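Local coordinates for protein tryptophanyl-tRNA synthetase (Cryptosporidium parvum Iowa II, PDB 3HV0) that probably joins L-tryptophan to its cognate tRNA at the expense of ATP, as a class I aminoacyl-tRNA synthetase, at residues 158-163 against 208-213; 276-281 against 360-365. One frame throughout, in Å; residues are numbered along the deposited sequence.

Contact 1 comes first along the chain. It brings the start of helix 157-174, just after the edge strand 152-156 of the central sheet, against the turn leading into the short helix 211-214, closing a loop of 44 largely helical residues. The chain then adds strands 222-227 and 250-254 to the sheet before contact 2 opens at the loop 276-281; 78 residues later, again mostly helical, helix 344-367 returns to close it. The loops follow in series, neither nested nor crossed, and the centres of contacts 1 and 2 lie about 31 Å apart. Contact 1 works within the catalytic domain, near the dimer interface; contact 2 ties that domain to the C-terminal helices.

Contact 1 (158-163 against 208-213); sequences LEYIAE and SSFPHI
Tyr160 and Glu163, one turn apart on helix 157-174, reach side by side to residues 209-212. Tyr160 sends its ring across the gap with CG anti to the backbone N (chi1 -165°), and its OH donates a hydrogen bond of 2.9 Å to Ser209 O. The hydroxyl lies in the carbonyl plane on a lone pair, so a buried backbone oxygen is satisfied by a phenol whose rigid ring is long enough to span the interval. Phe210 starts out pointing away, yet its ring swings back beside the tyrosine: CE1 comes within 3.6 Å of Tyr160 CE2. The two planes are only 18° from parallel but slid well apart, with centroids separated by 5.5 Å, so they barely overlap. Over one face of the tyrosine, offset toward the rim, sits Glu163 CB, while Phe153 meets the ring edge-to-face.

Glu163 is bent at chi2, which folds its carboxylate toward the proline and histidine. Glu163 OE1 lies 3.2 Å from Pro211 CG. Glu163 OE2 accepts a hydrogen bond from His212 NE2, 3.2 Å away. The bond is bent, 141° at the hydrogen, and the imidazole also meets OE2 from above the carboxylate plane. Lys380 adds a weak, long ion pair to OE2. Ser209, a small polar residue, turns its OG to Asp167, so its side chain and its carbonyl are held by different parts of one helix.

Leu158, Ile161 and Ala162 pack against the second subunit, while the side chain of Phe210 lies about 10 Å from the bound tryptophan. The contact joins the start of the helix after the edge strand to the turn before helix 211-214 in a class I Rossmann-fold catalytic domain, beside the dimer interface of a tryptophanyl-tRNA synthetase.

Contact 2 (276-281 against 360-365); sequences IFVNDN and KNHQKN
The imidazole of His362 carries Val278 over one face: CG1 stands 4.2 Å from the ring centroid and only 12° off its normal, a CH-pi contact. The other branch, Val278 CG2, comes in obliquely and lies 3.4 Å from His362 CE1. A branched, compact residue suits this place, since both methyls can bear on one small ring. The histidine reaches the loop because its CG lies anti to the backbone N (chi1 -180°), and its NE2 is hydrogen-bonded to the carbonyl oxygen of Asp141, which anchors the ring. Phe277 sets its own ring obliquely against His89.

Gln363 lies alongside, its chain extended beyond CG. Gln363 CG rests 3.3 Å from Val278 O, and the amide ends among the carbonyls of residues 278-280.

This loop follows the disordered KMSAS sequence, the protein's version of the class I KMSKS signature, and its backbone bonds to Leu88 and Val90 join it to the HIGH-type sequence HVGH. Helix 344-367 belongs to the C-terminal helical part, so Val278 and its partners lie where that part meets the catalytic domain. Val278 O is hydrogen-bonded to Thr359 OG1, one turn before Gln363 on the helix.

A type I beta turn from Phe277 to Asp280 presents the valine, closed by Asp280 N to Phe277 O at 3.1 Å. The turn is doubly tied, for Asp280 OD2 accepts the N-H of Phe277 in a nearly straight bond of 164°. The same carboxylate oxygen makes a salt bridge with Lys288. Asn281, whose short amide suits an N-cap, turns OD1 to the N of Ser284 at the start of helix 282-292.

Contact 1 (158-163 against 208-213)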
ATOM      1  N   LEU A 158       9.350  -2.968  -0.262  1.00 24.08           N
ATOM      2  CA  LEU A 158       9.353  -2.171  -1.487  1.00 25.04           C
ATOM      3  C   LEU A 158       9.338  -3.057  -2.738  1.00 25.14           C
ATOM      4  O   LEU A 158       8.883  -2.639  -3.804  1.00 24.63           O
ATOM      5  CB  LEU A 158      10.527  -1.177  -1.523  1.00 25.15           C
ATOM      6  CG  LEU A 158      10.312   0.138  -0.735  1.00 26.44           C
ATOM      7  CD1 LEU A 158      11.265   1.241  -1.192  1.00 27.99           C
ATOM      8  CD2 LEU A 158       8.928   0.667  -0.884  1.00 27.15           C
ATOM      9  N   GLU A 159       9.829  -4.286  -2.609  1.00 25.49           N
ATOM     10  CA  GLU A 159       9.929  -5.133  -3.779  1.00 25.45           C
ATOM     11  C   GLU A 159       8.835  -6.161  -3.923  1.00 24.68           C
ATOM     12  O   GLU A 159       8.602  -6.610  -5.025  1.00 24.41           O
ATOM     13  CB  GLU A 159      11.305  -5.747  -3.853  1.00 26.21           C
ATOM     14  CG  GLU A 159      12.286  -4.756  -4.449  1.00 28.52           C
ATOM     15  CD  GLU A 159      13.701  -5.212  -4.396  1.00 31.31           C
ATOM     16  OE1 GLU A 159      13.977  -6.268  -3.794  1.00 34.16           O
ATOM     17  OE2 GLU A 159      14.543  -4.492  -4.963  1.00 34.22           O
ATOM     18  N   TYR A 160       8.143  -6.485  -2.829  1.00 24.45           N
ATOM     19  CA  TYR A 160       7.126  -7.542  -2.806  1.00 24.11           C
ATOM     20  C   TYR A 160       5.744  -7.008  -2.489  1.00 23.95           C
ATOM     21  O   TYR A 160       4.810  -7.791  -2.326  1.00 23.96           O
ATOM     22  CB  TYR A 160       7.517  -8.600  -1.772  1.00 24.31           C
ATOM     23  CG  TYR A 160       6.763  -9.918  -1.862  1.00 23.85           C
ATOM     24  CD1 TYR A 160       6.924 -10.757  -2.950  1.00 23.66           C
ATOM     25  CD2 TYR A 160       5.928 -10.332  -0.837  1.00 22.73           C
ATOM     26  CE1 TYR A 160       6.245 -11.965  -3.033  1.00 23.36           C
ATOM     27  CE2 TYR A 160       5.235 -11.510  -0.916  1.00 23.65           C
ATOM     28  CZ  TYR A 160       5.402 -12.334  -2.013  1.00 24.12           C
ATOM     29  OH  TYR A 160       4.722 -13.527  -2.081  1.00 24.69           O
ATOM     30  N   ILE A 161       5.605  -5.685  -2.441  1.00 23.49           N
ATOM     31  CA  ILE A 161       4.374  -5.047  -2.012  1.00 23.36           C
ATOM     32  C   ILE A 161       3.149  -5.477  -2.836  1.00 24.28           C
ATOM     33  O   ILE A 161       2.062  -5.657  -2.293  1.00 24.53           O
ATOM     34  CB  ILE A 161       4.510  -3.481  -2.011  1.00 23.05           C
ATOM     35  CG1 ILE A 161       3.240  -2.848  -1.448  1.00 22.58           C
ATOM     36  CG2 ILE A 161       4.812  -2.926  -3.388  1.00 22.20           C
ATOM     37  CD1 ILE A 161       2.995  -3.204  -0.011  1.00 21.07           C
ATOM     38  N   ALA A 162       3.332  -5.638  -4.144  1.00 24.65           N
ATOM     39  CA  ALA A 162       2.242  -5.988  -5.040  1.00 25.01           C
ATOM     40  C   ALA A 162       1.681  -7.337  -4.734  1.00 25.04           C
ATOM     41  O   ALA A 162       0.479  -7.530  -4.800  1.00 25.34           O
ATOM     42  CB  ALA A 162       2.719  -5.958  -6.482  1.00 25.99           C
ATOM     43  N   GLU A 163       2.543  -8.296  -4.417  1.00 25.55           N
ATOM     44  CA  GLU A 163       2.066  -9.615  -3.985  1.00 25.23           C
ATOM     45  C   GLU A 163       1.311  -9.530  -2.652  1.00 24.90           C
ATOM     46  O   GLU A 163       0.376 -10.282  -2.438  1.00 24.82           O
ATOM     47  CB  GLU A 163       3.217 -10.599  -3.891  1.00 25.48           C
ATOM     48  CG  GLU A 163       3.868 -10.929  -5.243  1.00 26.68           C
ATOM     49  CD  GLU A 163       3.042 -11.854  -6.112  1.00 29.02           C
ATOM     50  OE1 GLU A 163       2.180 -12.591  -5.582  1.00 31.21           O
ATOM     51  OE2 GLU A 163       3.283 -11.867  -7.339  1.00 30.29           O
ATOM     52  N   SER A 208      -2.187 -17.153   1.647  1.00 25.41           N
ATOM     53  CA  SER A 208      -2.607 -16.519   0.415  1.00 26.31           C
ATOM     54  C   SER A 208      -1.526 -15.527  -0.077  1.00 26.44           C
ATOM     55  O   SER A 208      -1.301 -15.416  -1.280  1.00 26.61           O
ATOM     56  CB  SER A 208      -3.968 -15.813   0.564  1.00 26.37           C
ATOM     57  OG  SER A 208      -3.910 -14.726   1.488  1.00 27.26           O
ATOM     58  N   SER A 209      -0.836 -14.854   0.838  1.00 26.57           N
ATOM     59  CA  SER A 209       0.130 -13.799   0.448  1.00 27.04           C
ATOM     60  C   SER A 209       1.397 -14.304  -0.237  1.00 27.23           C
ATOM     61  O   SER A 209       2.272 -13.502  -0.592  1.00 27.50           O
ATOM     62  CB  SER A 209       0.506 -12.965   1.647  1.00 26.81           C
ATOM     63  OG  SER A 209      -0.603 -12.184   2.024  1.00 27.33           O
ATOM     64  N   PHE A 210       1.494 -15.623  -0.414  1.00 27.00           N
ATOM     65  CA  PHE A 210       2.624 -16.242  -1.106  1.00 26.95           C
ATOM     66  C   PHE A 210       2.106 -17.273  -2.098  1.00 26.82           C
ATOM     67  O   PHE A 210       2.291 -18.468  -1.903  1.00 26.08           O
ATOM     68  CB  PHE A 210       3.600 -16.896  -0.108  1.00 26.80           C
ATOM     69  CG  PHE A 210       4.186 -15.937   0.873  1.00 26.31           C
ATOM     70  CD1 PHE A 210       5.275 -15.151   0.521  1.00 26.50           C
ATOM     71  CD2 PHE A 210       3.631 -15.782   2.129  1.00 24.47           C
ATOM     72  CE1 PHE A 210       5.818 -14.241   1.417  1.00 25.79           C
ATOM     73  CE2 PHE A 210       4.172 -14.869   3.021  1.00 25.02           C
ATOM     74  CZ  PHE A 210       5.265 -14.102   2.665  1.00 24.78           C
ATOM     75  N   PRO A 211       1.444 -16.803  -3.171  1.00 27.02           N
ATOM     76  CA  PRO A 211       0.934 -17.721  -4.195  1.00 27.58           C
ATOM     77  C   PRO A 211       2.013 -18.613  -4.841  1.00 27.92           C
ATOM     78  O   PRO A 211       1.718 -19.760  -5.188  1.00 27.77           O
ATOM     79  CB  PRO A 211       0.302 -16.776  -5.230  1.00 27.26           C
ATOM     80  CG  PRO A 211       0.910 -15.453  -4.976  1.00 26.82           C
ATOM     81  CD  PRO A 211       1.193 -15.400  -3.528  1.00 27.00           C
ATOM     82  N   HIS A 212       3.248 -18.108  -4.965  1.00 28.45           N
ATOM     83  CA  HIS A 212       4.311 -18.833  -5.672  1.00 29.01           C
ATOM     84  C   HIS A 212       5.022 -19.891  -4.829  1.00 29.16           C
ATOM     85  O   HIS A 212       5.936 -20.544  -5.330  1.00 29.51           O
ATOM     86  CB  HIS A 212       5.361 -17.890  -6.273  1.00 29.40           C
ATOM     87  CG  HIS A 212       4.787 -16.769  -7.079  1.00 30.27           C
ATOM     88  ND1 HIS A 212       3.834 -16.955  -8.055  1.00 31.90           N
ATOM     89  CD2 HIS A 212       5.035 -15.437  -7.043  1.00 32.14           C
ATOM     90  CE1 HIS A 212       3.509 -15.782  -8.579  1.00 32.97           C
ATOM     91  NE2 HIS A 212       4.227 -14.842  -7.983  1.00 32.45           N
ATOM     92  N   ILE A 213       4.624 -20.071  -3.570  1.00 29.21           N
ATOM     93  CA  ILE A 213       4.994 -21.299  -2.837  1.00 29.17           C
ATOM     94  C   ILE A 213       3.807 -22.169  -2.442  1.00 28.63           C
ATOM     95  O   ILE A 213       3.883 -23.396  -2.553  1.00 27.95           O
ATOM     96  CB  ILE A 213       5.867 -21.051  -1.573  1.00 29.46           C
ATOM     97  CG1 ILE A 213       5.821 -19.607  -1.106  1.00 29.89           C
ATOM     98  CG2 ILE A 213       7.288 -21.367  -1.865  1.00 30.64           C
ATOM     99  CD1 ILE A 213       6.928 -19.276  -0.120  1.00 31.06           C
TER

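Contact 2 (276-281 against 360-365)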
ATOM      1  N   ILE A 276      25.710  -3.697  20.896  1.00 25.40           N
ATOM      2  CA  ILE A 276      26.624  -4.646  20.244  1.00 25.02           C
ATOM      3  C   ILE A 276      26.129  -5.078  18.832  1.00 24.43           C
ATOM      4  O   ILE A 276      25.091  -5.744  18.699  1.00 24.24           O
ATOM      5  CB  ILE A 276      26.819  -5.891  21.164  1.00 24.88           C
ATOM      6  CG1 ILE A 276      28.273  -6.204  21.401  1.00 25.56           C
ATOM      7  CG2 ILE A 276      26.220  -7.110  20.569  1.00 26.42           C
ATOM      8  CD1 ILE A 276      28.994  -5.100  22.164  1.00 26.82           C
ATOM      9  N   PHE A 277      26.847  -4.684  17.781  1.00 23.62           N
ATOM     10  CA  PHE A 277      26.485  -5.109  16.428  1.00 23.34           C
ATOM     11  C   PHE A 277      27.261  -6.361  16.003  1.00 22.81           C
ATOM     12  O   PHE A 277      28.371  -6.606  16.465  1.00 22.34           O
ATOM     13  CB  PHE A 277      26.717  -3.990  15.418  1.00 23.36           C
ATOM     14  CG  PHE A 277      25.906  -2.751  15.675  1.00 24.23           C
ATOM     15  CD1 PHE A 277      24.643  -2.595  15.110  1.00 24.39           C
ATOM     16  CD2 PHE A 277      26.417  -1.721  16.448  1.00 25.04           C
ATOM     17  CE1 PHE A 277      23.900  -1.428  15.326  1.00 24.41           C
ATOM     18  CE2 PHE A 277      25.680  -0.558  16.673  1.00 24.85           C
ATOM     19  CZ  PHE A 277      24.419  -0.416  16.117  1.00 24.52           C
ATOM     20  N   VAL A 278      26.678  -7.151  15.103  1.00 22.38           N
ATOM     21  CA  VAL A 278      27.346  -8.379  14.638  1.00 22.11           C
ATOM     22  C   VAL A 278      28.620  -8.120  13.840  1.00 22.04           C
ATOM     23  O   VAL A 278      29.428  -9.030  13.693  1.00 22.35           O
ATOM     24  CB  VAL A 278      26.417  -9.280  13.790  1.00 21.95           C
ATOM     25  CG1 VAL A 278      25.240  -9.766  14.619  1.00 21.07           C
ATOM     26  CG2 VAL A 278      25.952  -8.550  12.557  1.00 22.12           C
ATOM     27  N   ASN A 279      28.794  -6.901  13.322  1.00 21.95           N
ATOM     28  CA  ASN A 279      30.032  -6.522  12.627  1.00 21.91           C
ATOM     29  C   ASN A 279      31.018  -5.717  13.487  1.00 21.84           C
ATOM     30  O   ASN A 279      31.941  -5.098  12.956  1.00 21.72           O
ATOM     31  CB  ASN A 279      29.713  -5.751  11.350  1.00 22.13           C
ATOM     32  CG  ASN A 279      29.162  -4.365  11.618  1.00 22.60           C
ATOM     33  OD1 ASN A 279      28.585  -4.100  12.669  1.00 24.09           O
ATOM     34  ND2 ASN A 279      29.327  -3.476  10.653  1.00 22.02           N
ATOM     35  N   ASP A 280      30.825  -5.722  14.806  1.00 21.75           N
ATOM     36  CA  ASP A 280      31.765  -5.072  15.722  1.00 21.66           C
ATOM     37  C   ASP A 280      33.028  -5.913  15.883  1.00 21.50           C
ATOM     38  O   ASP A 280      32.962  -7.142  16.001  1.00 21.49           O
ATOM     39  CB  ASP A 280      31.138  -4.836  17.110  1.00 21.63           C
ATOM     40  CG  ASP A 280      30.425  -3.498  17.229  1.00 21.61           C
ATOM     41  OD1 ASP A 280      30.622  -2.613  16.374  1.00 20.97           O
ATOM     42  OD2 ASP A 280      29.676  -3.323  18.212  1.00 22.49           O
ATOM     43  N   ASN A 281      34.175  -5.236  15.891  1.00 21.38           N
ATOM     44  CA  ASN A 281      35.448  -5.890  16.180  1.00 21.25           C
ATOM     45  C   ASN A 281      35.603  -6.105  17.686  1.00 21.26           C
ATOM     46  O   ASN A 281      34.822  -5.579  18.469  1.00 20.89           O
ATOM     47  CB  ASN A 281      36.634  -5.100  15.586  1.00 20.97           C
ATOM     48  CG  ASN A 281      36.761  -3.694  16.154  1.00 20.92           C
ATOM     49  OD1 ASN A 281      36.358  -3.421  17.284  1.00 20.66           O
ATOM     50  ND2 ASN A 281      37.349  -2.794  15.373  1.00 20.15           N
ATOM     51  N   LYS A 360      32.462 -13.389  15.419  1.00 26.44           N
ATOM     52  CA  LYS A 360      33.469 -13.799  14.435  1.00 26.29           C
ATOM     53  C   LYS A 360      32.935 -14.891  13.511  1.00 26.16           C
ATOM     54  O   LYS A 360      33.182 -14.883  12.299  1.00 26.12           O
ATOM     55  CB  LYS A 360      34.735 -14.287  15.135  1.00 26.07           C
ATOM     56  N   ASN A 361      32.215 -15.836  14.096  1.00 26.07           N
ATOM     57  CA  ASN A 361      31.563 -16.900  13.334  1.00 26.10           C
ATOM     58  C   ASN A 361      30.474 -16.355  12.397  1.00 25.60           C
ATOM     59  O   ASN A 361      30.301 -16.841  11.281  1.00 25.38           O
ATOM     60  CB  ASN A 361      30.957 -17.928  14.293  1.00 26.44           C
ATOM     61  CG  ASN A 361      30.708 -19.274  13.639  1.00 27.23           C
ATOM     62  OD1 ASN A 361      29.796 -19.434  12.827  1.00 29.26           O
ATOM     63  ND2 ASN A 361      31.504 -20.257  14.015  1.00 27.73           N
ATOM     64  N   HIS A 362      29.747 -15.344  12.858  1.00 25.05           N
ATOM     65  CA  HIS A 362      28.786 -14.656  12.019  1.00 24.90           C
ATOM     66  C   HIS A 362      29.485 -13.855  10.910  1.00 24.66           C
ATOM     67  O   HIS A 362      29.020 -13.841   9.777  1.00 24.54           O
ATOM     68  CB  HIS A 362      27.865 -13.747  12.866  1.00 25.13           C
ATOM     69  CG  HIS A 362      26.843 -13.015  12.059  1.00 25.62           C
ATOM     70  ND1 HIS A 362      27.094 -11.792  11.474  1.00 26.17           N
ATOM     71  CD2 HIS A 362      25.582 -13.354  11.695  1.00 26.04           C
ATOM     72  CE1 HIS A 362      26.032 -11.401  10.792  1.00 25.89           C
ATOM     73  NE2 HIS A 362      25.096 -12.325  10.923  1.00 27.01           N
ATOM     74  N   GLN A 363      30.601 -13.202  11.230  1.00 24.55           N
ATOM     75  CA  GLN A 363      31.272 -12.324  10.268  1.00 24.56           C
ATOM     76  C   GLN A 363      31.904 -13.070   9.093  1.00 24.54           C
ATOM     77  O   GLN A 363      31.885 -12.551   7.973  1.00 24.19           O
ATOM     78  CB  GLN A 363      32.302 -11.437  10.961  1.00 24.59           C
ATOM     79  CG  GLN A 363      31.680 -10.228  11.638  1.00 25.51           C
ATOM     80  CD  GLN A 363      32.483  -9.715  12.835  1.00 27.40           C
ATOM     81  OE1 GLN A 363      32.340  -8.561  13.254  1.00 29.75           O
ATOM     82  NE2 GLN A 363      33.312 -10.581  13.401  1.00 27.67           N
ATOM     83  N   LYS A 364      32.443 -14.269   9.339  1.00 24.46           N
ATOM     84  CA  LYS A 364      32.961 -15.110   8.255  1.00 24.85           C
ATOM     85  C   LYS A 364      31.840 -15.694   7.394  1.00 24.74           C
ATOM     86  O   LYS A 364      31.960 -15.743   6.180  1.00 24.77           O
ATOM     87  CB  LYS A 364      33.885 -16.228   8.764  1.00 25.29           C
ATOM     88  CG  LYS A 364      33.200 -17.327   9.580  1.00 26.19           C
ATOM     89  CD  LYS A 364      33.876 -18.697   9.427  1.00 26.99           C
ATOM     90  CE  LYS A 364      32.830 -19.828   9.550  1.00 27.41           C
ATOM     91  NZ  LYS A 364      31.778 -19.572  10.593  1.00 26.48           N
ATOM     92  N   ASN A 365      30.743 -16.114   8.017  1.00 24.96           N
ATOM     93  CA  ASN A 365      29.562 -16.571   7.275  1.00 24.77           C
ATOM     94  C   ASN A 365      28.996 -15.465   6.394  1.00 24.76           C
ATOM     95  O   ASN A 365      28.455 -15.733   5.326  1.00 24.87           O
ATOM     96  CB  ASN A 365      28.458 -17.043   8.216  1.00 24.79           C
ATOM     97  CG  ASN A 365      28.759 -18.369   8.871  1.00 24.75           C
ATOM     98  OD1 ASN A 365      29.589 -19.143   8.401  1.00 25.17           O
ATOM     99  ND2 ASN A 365      28.074 -18.642   9.971  1.00 25.22           N
TER